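Local coordinates for checkpoint serine/threonine-protein kinase BUB1 (Saccharomyces cerevisiae, PDB 3ESL) that phosphorylates serine and threonine residues of proteins such as BUB3 and takes part in spindle assembly checkpoint signalling that delays anaphase until chromosomes are bioriented, at residues Trp85-Phe90 with Asn100-Met105; Tyr188-Ala191 with Ile195-Phe198. All coordinates share one frame; numbering follows the deposited sequence.

Interaction 1 of 2, residues Trp85-Phe90 with Asn100-Met105; sequences WYINLF and NTFKYM
I87 meets T101, F102 and M105 where helix 77-90 and helix 95-108 run antiparallel. The short segments lie at 170° to each other, and their axes come no closer than 11.2 Å. This is a helical hairpin in the all-alpha, TPR-like N-terminal domain of BUB1. The two helices are consecutive in the chain.

Aliphatic contact comes first. I87 and T101 reach toward each other tip to tip. The T101 methyl CG2 lies 3.8 Å from I87 CD1 and packs against I87 CG1 as well. With chi1 at -55° the T101 hydroxyl stays near its own backbone N, where it hydrogen-bonds to E97 O one turn earlier, and the methyl is turned to I87.

The aromatic contact is a CH-pi interaction. I87 CD1 sits over one face of the F102 ring, 3.9 Å from the ring centroid and 16° off the normal. It is offset toward the CE2-CZ side. The extended end of I87 carries CD1 over the ring. F102 also stacks with F121, on helix 115-127.

A looser sulfur contact adds to this. M105 SD is 4.5 Å from I87 CD1. M105 also touches L80 and W83 of helix 77-90 and F117 of helix 115-127.

All four touching residues are buried. The helices are joined here by dispersion and CH-pi contact centred on one methyl group, and the one hydroxyl among them, T101 OG1, is satisfied by E97 O within its own helix.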
ATOM      1  N   TRP A  85      -2.490  -0.429   3.551  1.00 20.17           N
ATOM      2  CA  TRP A  85      -3.651   0.003   4.341  1.00 21.65           C
ATOM      3  C   TRP A  85      -4.528   0.933   3.521  1.00 21.45           C
ATOM      4  O   TRP A  85      -5.748   0.818   3.537  1.00 22.15           O
ATOM      5  CB  TRP A  85      -3.231   0.665   5.649  1.00 27.78           C
ATOM      6  CG  TRP A  85      -3.075  -0.349   6.766  1.00 30.42           C
ATOM      7  CD1 TRP A  85      -1.910  -0.804   7.305  1.00 33.50           C
ATOM      8  CD2 TRP A  85      -4.135  -1.032   7.461  1.00 35.37           C
ATOM      9  NE1 TRP A  85      -2.170  -1.728   8.298  1.00 33.46           N
ATOM     10  CE2 TRP A  85      -3.528  -1.885   8.413  1.00 35.09           C
ATOM     11  CE3 TRP A  85      -5.536  -1.000   7.374  1.00 36.17           C
ATOM     12  CZ2 TRP A  85      -4.277  -2.704   9.276  1.00 36.02           C
ATOM     13  CZ3 TRP A  85      -6.282  -1.815   8.235  1.00 35.25           C
ATOM     14  CH2 TRP A  85      -5.647  -2.649   9.172  1.00 33.35           C
ATOM     15  N   TYR A  86      -3.889   1.829   2.773  1.00 19.26           N
ATOM     16  CA  TYR A  86      -4.642   2.755   1.930  1.00 19.61           C
ATOM     17  C   TYR A  86      -5.486   2.018   0.897  1.00 21.26           C
ATOM     18  O   TYR A  86      -6.679   2.284   0.749  1.00 21.47           O
ATOM     19  CB  TYR A  86      -3.749   3.796   1.241  1.00 19.15           C
ATOM     20  CG  TYR A  86      -4.583   4.851   0.547  1.00 21.34           C
ATOM     21  CD1 TYR A  86      -4.985   6.002   1.230  1.00 22.28           C
ATOM     22  CD2 TYR A  86      -5.034   4.670  -0.756  1.00 23.30           C
ATOM     23  CE1 TYR A  86      -5.788   6.953   0.625  1.00 20.74           C
ATOM     24  CE2 TYR A  86      -5.846   5.623  -1.369  1.00 20.79           C
ATOM     25  CZ  TYR A  86      -6.196   6.758  -0.686  1.00 21.70           C
ATOM     26  OH  TYR A  86      -6.985   7.684  -1.301  1.00 24.62           O
ATOM     27  N   ILE A  87      -4.853   1.108   0.173  1.00 18.57           N
ATOM     28  CA  ILE A  87      -5.543   0.327  -0.845  1.00 20.46           C
ATOM     29  C   ILE A  87      -6.720  -0.430  -0.222  1.00 21.86           C
ATOM     30  O   ILE A  87      -7.826  -0.399  -0.754  1.00 23.30           O
ATOM     31  CB  ILE A  87      -4.560  -0.630  -1.551  1.00 19.50           C
ATOM     32  CG1 ILE A  87      -3.507   0.165  -2.349  1.00 19.66           C
ATOM     33  CG2 ILE A  87      -5.295  -1.624  -2.475  1.00 22.89           C
ATOM     34  CD1 ILE A  87      -2.250  -0.658  -2.664  1.00 21.68           C
ATOM     35  N   ASN A  88      -6.474  -1.078   0.914  1.00 21.17           N
ATOM     36  CA  ASN A  88      -7.502  -1.915   1.562  1.00 24.47           C
ATOM     37  C   ASN A  88      -8.677  -1.114   2.132  1.00 26.36           C
ATOM     38  O   ASN A  88      -9.831  -1.548   2.052  1.00 27.81           O
ATOM     39  CB  ASN A  88      -6.883  -2.762   2.680  1.00 27.64           C
ATOM     40  CG  ASN A  88      -5.922  -3.832   2.169  1.00 35.43           C
ATOM     41  OD1 ASN A  88      -5.951  -4.226   1.008  1.00 41.39           O
ATOM     42  ND2 ASN A  88      -5.067  -4.318   3.066  1.00 39.68           N
ATOM     43  N   LEU A  89      -8.386   0.039   2.726  1.00 23.29           N
ATOM     44  CA  LEU A  89      -9.412   0.871   3.351  1.00 24.30           C
ATOM     45  C   LEU A  89     -10.226   1.670   2.341  1.00 28.37           C
ATOM     46  O   LEU A  89     -11.446   1.821   2.497  1.00 28.25           O
ATOM     47  CB  LEU A  89      -8.782   1.832   4.350  1.00 25.54           C
ATOM     48  CG  LEU A  89      -8.200   1.226   5.624  1.00 26.63           C
ATOM     49  CD1 LEU A  89      -7.480   2.325   6.371  1.00 30.36           C
ATOM     50  CD2 LEU A  89      -9.303   0.600   6.491  1.00 31.64           C
ATOM     51  N   PHE A  90      -9.556   2.176   1.306  1.00 25.15           N
ATOM     52  CA  PHE A  90     -10.156   3.199   0.450  1.00 26.10           C
ATOM     53  C   PHE A  90     -10.378   2.813  -1.013  1.00 27.89           C
ATOM     54  O   PHE A  90     -11.212   3.422  -1.693  1.00 29.07           O
ATOM     55  CB  PHE A  90      -9.379   4.514   0.573  1.00 26.35           C
ATOM     56  CG  PHE A  90      -9.363   5.068   1.969  1.00 28.56           C
ATOM     57  CD1 PHE A  90     -10.540   5.514   2.570  1.00 29.42           C
ATOM     58  CD2 PHE A  90      -8.183   5.125   2.693  1.00 26.37           C
ATOM     59  CE1 PHE A  90     -10.540   6.013   3.871  1.00 28.22           C
ATOM     60  CE2 PHE A  90      -8.172   5.628   3.994  1.00 27.02           C
ATOM     61  CZ  PHE A  90      -9.350   6.075   4.581  1.00 29.96           C
ATOM     62  N   ASN A 100      -3.531  -0.062 -10.193  1.00 20.33           N
ATOM     63  CA  ASN A 100      -2.720   1.079 -10.607  1.00 19.66           C
ATOM     64  C   ASN A 100      -1.820   1.597  -9.486  1.00 19.10           C
ATOM     65  O   ASN A 100      -0.715   2.073  -9.739  1.00 20.46           O
ATOM     66  CB  ASN A 100      -3.594   2.209 -11.137  1.00 23.28           C
ATOM     67  CG  ASN A 100      -4.160   1.900 -12.510  1.00 27.63           C
ATOM     68  OD1 ASN A 100      -3.757   0.929 -13.163  1.00 28.14           O
ATOM     69  ND2 ASN A 100      -5.100   2.728 -12.957  1.00 31.21           N
ATOM     70  N   THR A 101      -2.309   1.499  -8.255  1.00 19.01           N
ATOM     71  CA  THR A 101      -1.498   1.871  -7.095  1.00 19.02           C
ATOM     72  C   THR A 101      -0.314   0.915  -6.964  1.00 18.73           C
ATOM     73  O   THR A 101       0.825   1.372  -6.832  1.00 17.19           O
ATOM     74  CB  THR A 101      -2.340   1.953  -5.804  1.00 18.29           C
ATOM     75  OG1 THR A 101      -3.434   2.854  -6.013  1.00 21.23           O
ATOM     76  CG2 THR A 101      -1.492   2.486  -4.632  1.00 20.70           C
ATOM     77  N   PHE A 102      -0.558  -0.401  -7.048  1.00 18.84           N
ATOM     78  CA  PHE A 102       0.557  -1.348  -6.992  1.00 19.59           C
ATOM     79  C   PHE A 102       1.558  -1.130  -8.134  1.00 19.45           C
ATOM     80  O   PHE A 102       2.770  -1.217  -7.935  1.00 18.75           O
ATOM     81  CB  PHE A 102       0.066  -2.793  -7.025  1.00 19.79           C
ATOM     82  CG  PHE A 102      -0.450  -3.302  -5.706  1.00 21.44           C
ATOM     83  CD1 PHE A 102       0.426  -3.587  -4.662  1.00 20.88           C
ATOM     84  CD2 PHE A 102      -1.812  -3.576  -5.544  1.00 19.72           C
ATOM     85  CE1 PHE A 102      -0.061  -4.096  -3.437  1.00 21.28           C
ATOM     86  CE2 PHE A 102      -2.312  -4.072  -4.342  1.00 19.19           C
ATOM     87  CZ  PHE A 102      -1.424  -4.335  -3.279  1.00 21.05           C
ATOM     88  N   LYS A 103       1.041  -0.861  -9.332  1.00 20.27           N
ATOM     89  CA  LYS A 103       1.879  -0.589 -10.499  1.00 20.70           C
ATOM     90  C   LYS A 103       2.749   0.668 -10.347  1.00 19.10           C
ATOM     91  O   LYS A 103       3.913   0.692 -10.777  1.00 21.60           O
ATOM     92  CB  LYS A 103       1.003  -0.479 -11.755  1.00 22.42           C
ATOM     93  CG  LYS A 103       0.445  -1.813 -12.188  1.00 21.73           C
ATOM     94  CD  LYS A 103      -0.634  -1.639 -13.246  1.00 29.90           C
ATOM     95  CE  LYS A 103      -0.082  -0.901 -14.453  1.00 33.07           C
ATOM     96  NZ  LYS A 103      -0.840  -1.214 -15.707  1.00 38.25           N
ATOM     97  N   TYR A 104       2.176   1.700  -9.739  1.00 19.91           N
ATOM     98  CA  TYR A 104       2.881   2.950  -9.473  1.00 19.99           C
ATOM     99  C   TYR A 104       4.021   2.727  -8.476  1.00 20.60           C
ATOM    100  O   TYR A 104       5.159   3.152  -8.696  1.00 22.47           O
ATOM    101  CB  TYR A 104       1.883   3.960  -8.930  1.00 21.42           C
ATOM    102  CG  TYR A 104       2.444   5.301  -8.528  1.00 22.67           C
ATOM    103  CD1 TYR A 104       2.630   6.314  -9.474  1.00 26.66           C
ATOM    104  CD2 TYR A 104       2.742   5.576  -7.193  1.00 22.19           C
ATOM    105  CE1 TYR A 104       3.116   7.565  -9.098  1.00 27.20           C
ATOM    106  CE2 TYR A 104       3.228   6.823  -6.806  1.00 25.86           C
ATOM    107  CZ  TYR A 104       3.410   7.810  -7.769  1.00 27.31           C
ATOM    108  OH  TYR A 104       3.886   9.049  -7.402  1.00 28.88           O
ATOM    109  N   MET A 105       3.702   2.052  -7.374  1.00 20.79           N
ATOM    110  CA  MET A 105       4.721   1.602  -6.428  1.00 19.83           C
ATOM    111  C   MET A 105       5.844   0.802  -7.123  1.00 20.56           C
ATOM    112  O   MET A 105       7.027   1.069  -6.909  1.00 21.53           O
ATOM    113  CB  MET A 105       4.061   0.749  -5.349  1.00 18.54           C
ATOM    114  CG  MET A 105       3.057   1.522  -4.485  1.00 17.19           C
ATOM    115  SD  MET A 105       1.992   0.350  -3.598  1.00 19.55           S
ATOM    116  CE  MET A 105       3.156  -0.301  -2.414  1.00 19.93           C
TER

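Interaction 2 of 2, residues Tyr188-Ala191 with Ile195-Phe198; sequences YRTA and IRKF
R196 lays its aliphatic stem along A191, with CG 3.9 Å from A191 CB, and then brings the edge of its guanidinium to the A191 carbonyl oxygen. The loop after helix 177-186 leads into the C-terminal helix 193-200 of this all-alpha, TPR-like domain, and an arginine of that helix binds back to a loop carbonyl. Only three residues separate the two segments.

The polar grip is on A191 O. R196 NE donates to it at 2.8 Å, and the bond is nearly straight (170° at the hydrogen). The oxygen lies in the guanidinium plane, so it is met at the edge of the group. On the acceptor side the donor is tilted 34° from the carbonyl plane. The R196 chain bends at chi3 (-83°), which swings NE round to the carbonyl.

T190 crosses R196 at about a right angle. Its OG1 sits over one face of the guanidinium, 3.4 Å from R196 NE, but the angle is too poor for a hydrogen bond. This is a contact across the face, while A191 O uses the edge.

Apolar contact lies beside the polar one. A191 CB is 4.3 Å from I195 CG2. Both residues also touch Y104 of helix 95-108, and I195 packs on I65 of helix 49-67.

A water closes a small ring with the direct bond. It donates to A191 O at 3.2 Å and accepts from R196 NH2 at 3.0 Å, at the edge of the guanidinium.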
ATOM      1  N   TYR A 188       4.005   0.446 -16.719  1.00 32.04           N
ATOM      2  CA  TYR A 188       3.535   1.654 -16.061  1.00 32.15           C
ATOM      3  C   TYR A 188       2.823   2.579 -17.053  1.00 33.39           C
ATOM      4  O   TYR A 188       3.323   2.824 -18.157  1.00 32.08           O
ATOM      5  CB  TYR A 188       4.706   2.399 -15.418  1.00 31.34           C
ATOM      6  CG  TYR A 188       4.253   3.644 -14.710  1.00 30.18           C
ATOM      7  CD1 TYR A 188       3.451   3.564 -13.569  1.00 28.49           C
ATOM      8  CD2 TYR A 188       4.601   4.903 -15.184  1.00 31.63           C
ATOM      9  CE1 TYR A 188       3.017   4.703 -12.915  1.00 28.79           C
ATOM     10  CE2 TYR A 188       4.168   6.063 -14.528  1.00 32.76           C
ATOM     11  CZ  TYR A 188       3.380   5.951 -13.398  1.00 30.58           C
ATOM     12  OH  TYR A 188       2.947   7.088 -12.746  1.00 30.66           O
ATOM     13  N   ARG A 189       1.671   3.096 -16.644  1.00 30.86           N
ATOM     14  CA  ARG A 189       0.893   3.990 -17.494  1.00 33.74           C
ATOM     15  C   ARG A 189       0.708   5.365 -16.851  1.00 34.56           C
ATOM     16  O   ARG A 189       1.168   6.380 -17.379  1.00 33.14           O
ATOM     17  CB  ARG A 189      -0.460   3.355 -17.835  1.00 35.27           C
ATOM     18  CG  ARG A 189      -0.372   2.099 -18.722  1.00 41.08           C
ATOM     19  CD  ARG A 189      -0.156   2.474 -20.190  1.00 45.21           C
ATOM     20  NE  ARG A 189      -1.115   3.499 -20.595  1.00 48.87           N
ATOM     21  CZ  ARG A 189      -2.296   3.249 -21.149  1.00 50.54           C
ATOM     22  NH1 ARG A 189      -2.669   1.996 -21.396  1.00 49.57           N
ATOM     23  NH2 ARG A 189      -3.105   4.257 -21.456  1.00 48.63           N
ATOM     24  N   THR A 190       0.062   5.377 -15.687  1.00 32.51           N
ATOM     25  CA  THR A 190      -0.422   6.603 -15.064  1.00 32.89           C
ATOM     26  C   THR A 190      -0.435   6.431 -13.535  1.00 32.11           C
ATOM     27  O   THR A 190      -0.609   5.312 -13.052  1.00 29.09           O
ATOM     28  CB  THR A 190      -1.860   6.933 -15.598  1.00 35.70           C
ATOM     29  OG1 THR A 190      -2.268   8.227 -15.159  1.00 39.52           O
ATOM     30  CG2 THR A 190      -2.904   5.889 -15.160  1.00 37.57           C
ATOM     31  N   ALA A 191      -0.211   7.512 -12.781  1.00 28.88           N
ATOM     32  CA  ALA A 191      -0.442   7.471 -11.324  1.00 29.58           C
ATOM     33  C   ALA A 191      -1.921   7.227 -11.005  1.00 28.01           C
ATOM     34  O   ALA A 191      -2.806   7.639 -11.765  1.00 28.21           O
ATOM     35  CB  ALA A 191       0.035   8.743 -10.659  1.00 29.58           C
ATOM     36  N   ILE A 195      -3.692  10.089  -6.199  1.00 21.63           N
ATOM     37  CA  ILE A 195      -2.440  10.816  -6.189  1.00 21.21           C
ATOM     38  C   ILE A 195      -2.551  12.056  -7.085  1.00 22.43           C
ATOM     39  O   ILE A 195      -2.187  13.177  -6.672  1.00 24.67           O
ATOM     40  CB  ILE A 195      -1.267   9.901  -6.621  1.00 21.96           C
ATOM     41  CG1 ILE A 195      -1.002   8.860  -5.520  1.00 23.71           C
ATOM     42  CG2 ILE A 195       0.002  10.707  -6.881  1.00 23.97           C
ATOM     43  CD1 ILE A 195       0.120   7.907  -5.817  1.00 29.13           C
ATOM     44  N   ARG A 196      -3.056  11.850  -8.302  1.00 22.82           N
ATOM     45  CA  ARG A 196      -3.187  12.955  -9.263  1.00 25.19           C
ATOM     46  C   ARG A 196      -4.123  14.050  -8.727  1.00 26.84           C
ATOM     47  O   ARG A 196      -3.812  15.248  -8.815  1.00 27.62           O
ATOM     48  CB  ARG A 196      -3.648  12.423 -10.615  1.00 25.55           C
ATOM     49  CG  ARG A 196      -2.602  11.503 -11.251  1.00 27.98           C
ATOM     50  CD  ARG A 196      -2.940  11.160 -12.691  1.00 31.05           C
ATOM     51  NE  ARG A 196      -3.884  10.054 -12.795  1.00 33.36           N
ATOM     52  CZ  ARG A 196      -5.089  10.145 -13.346  1.00 37.89           C
ATOM     53  NH1 ARG A 196      -5.516  11.300 -13.851  1.00 36.53           N
ATOM     54  NH2 ARG A 196      -5.864   9.069 -13.402  1.00 39.98           N
ATOM     55  N   LYS A 197      -5.242  13.631  -8.132  1.00 25.78           N
ATOM     56  CA  LYS A 197      -6.204  14.571  -7.540  1.00 27.41           C
ATOM     57  C   LYS A 197      -5.581  15.371  -6.394  1.00 27.55           C
ATOM     58  O   LYS A 197      -5.812  16.585  -6.264  1.00 27.07           O
ATOM     59  CB  LYS A 197      -7.463  13.840  -7.065  1.00 29.07           C
ATOM     60  CG  LYS A 197      -8.473  14.769  -6.394  1.00 36.64           C
ATOM     61  CD  LYS A 197      -9.415  14.038  -5.448  1.00 43.83           C
ATOM     62  CE  LYS A 197     -10.759  13.779  -6.092  1.00 48.94           C
ATOM     63  NZ  LYS A 197     -11.842  13.732  -5.068  1.00 50.20           N
ATOM     64  N   PHE A 198      -4.790  14.693  -5.563  1.00 25.25           N
ATOM     65  CA  PHE A 198      -4.084  15.369  -4.472  1.00 26.44           C
ATOM     66  C   PHE A 198      -3.166  16.471  -5.011  1.00 27.26           C
ATOM     67  O   PHE A 198      -3.169  17.604  -4.515  1.00 29.59           O
ATOM     68  CB  PHE A 198      -3.276  14.367  -3.648  1.00 29.09           C
ATOM     69  CG  PHE A 198      -2.593  14.980  -2.457  1.00 29.32           C
ATOM     70  CD1 PHE A 198      -1.384  15.665  -2.598  1.00 31.58           C
ATOM     71  CD2 PHE A 198      -3.168  14.883  -1.193  1.00 31.18           C
ATOM     72  CE1 PHE A 198      -0.756  16.239  -1.497  1.00 34.17           C
ATOM     73  CE2 PHE A 198      -2.549  15.449  -0.090  1.00 33.16           C
ATOM     74  CZ  PHE A 198      -1.336  16.125  -0.239  1.00 33.79           C
TER
HETATM   75  O   HOH W   1      -5.434   6.200 -12.775  1.00 39.41           O

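Overall arrangement
Interaction 1 lies near the middle of the domain; its centre is about 5 Å from the centre of the chain. The centre of interaction 2 is about 14 Å from the same point, and the two contact centres are about 11 Å apart. Y104 of the 100-105 segment joins them. Y104 CD1 is 3.4 Å from Y188 OH, Y104 CE2 is 3.4 Å from I195 CD1 and Y104 CE1 is 3.6 Å from A191 CB. Y104 also touches W83, so helix 95-108 meets both helix 77-90 and the C-terminal loop and helix. The chain is the N-terminal domain alone. The kinase domain is not part of this piece, so neither contact lies at its ATP site.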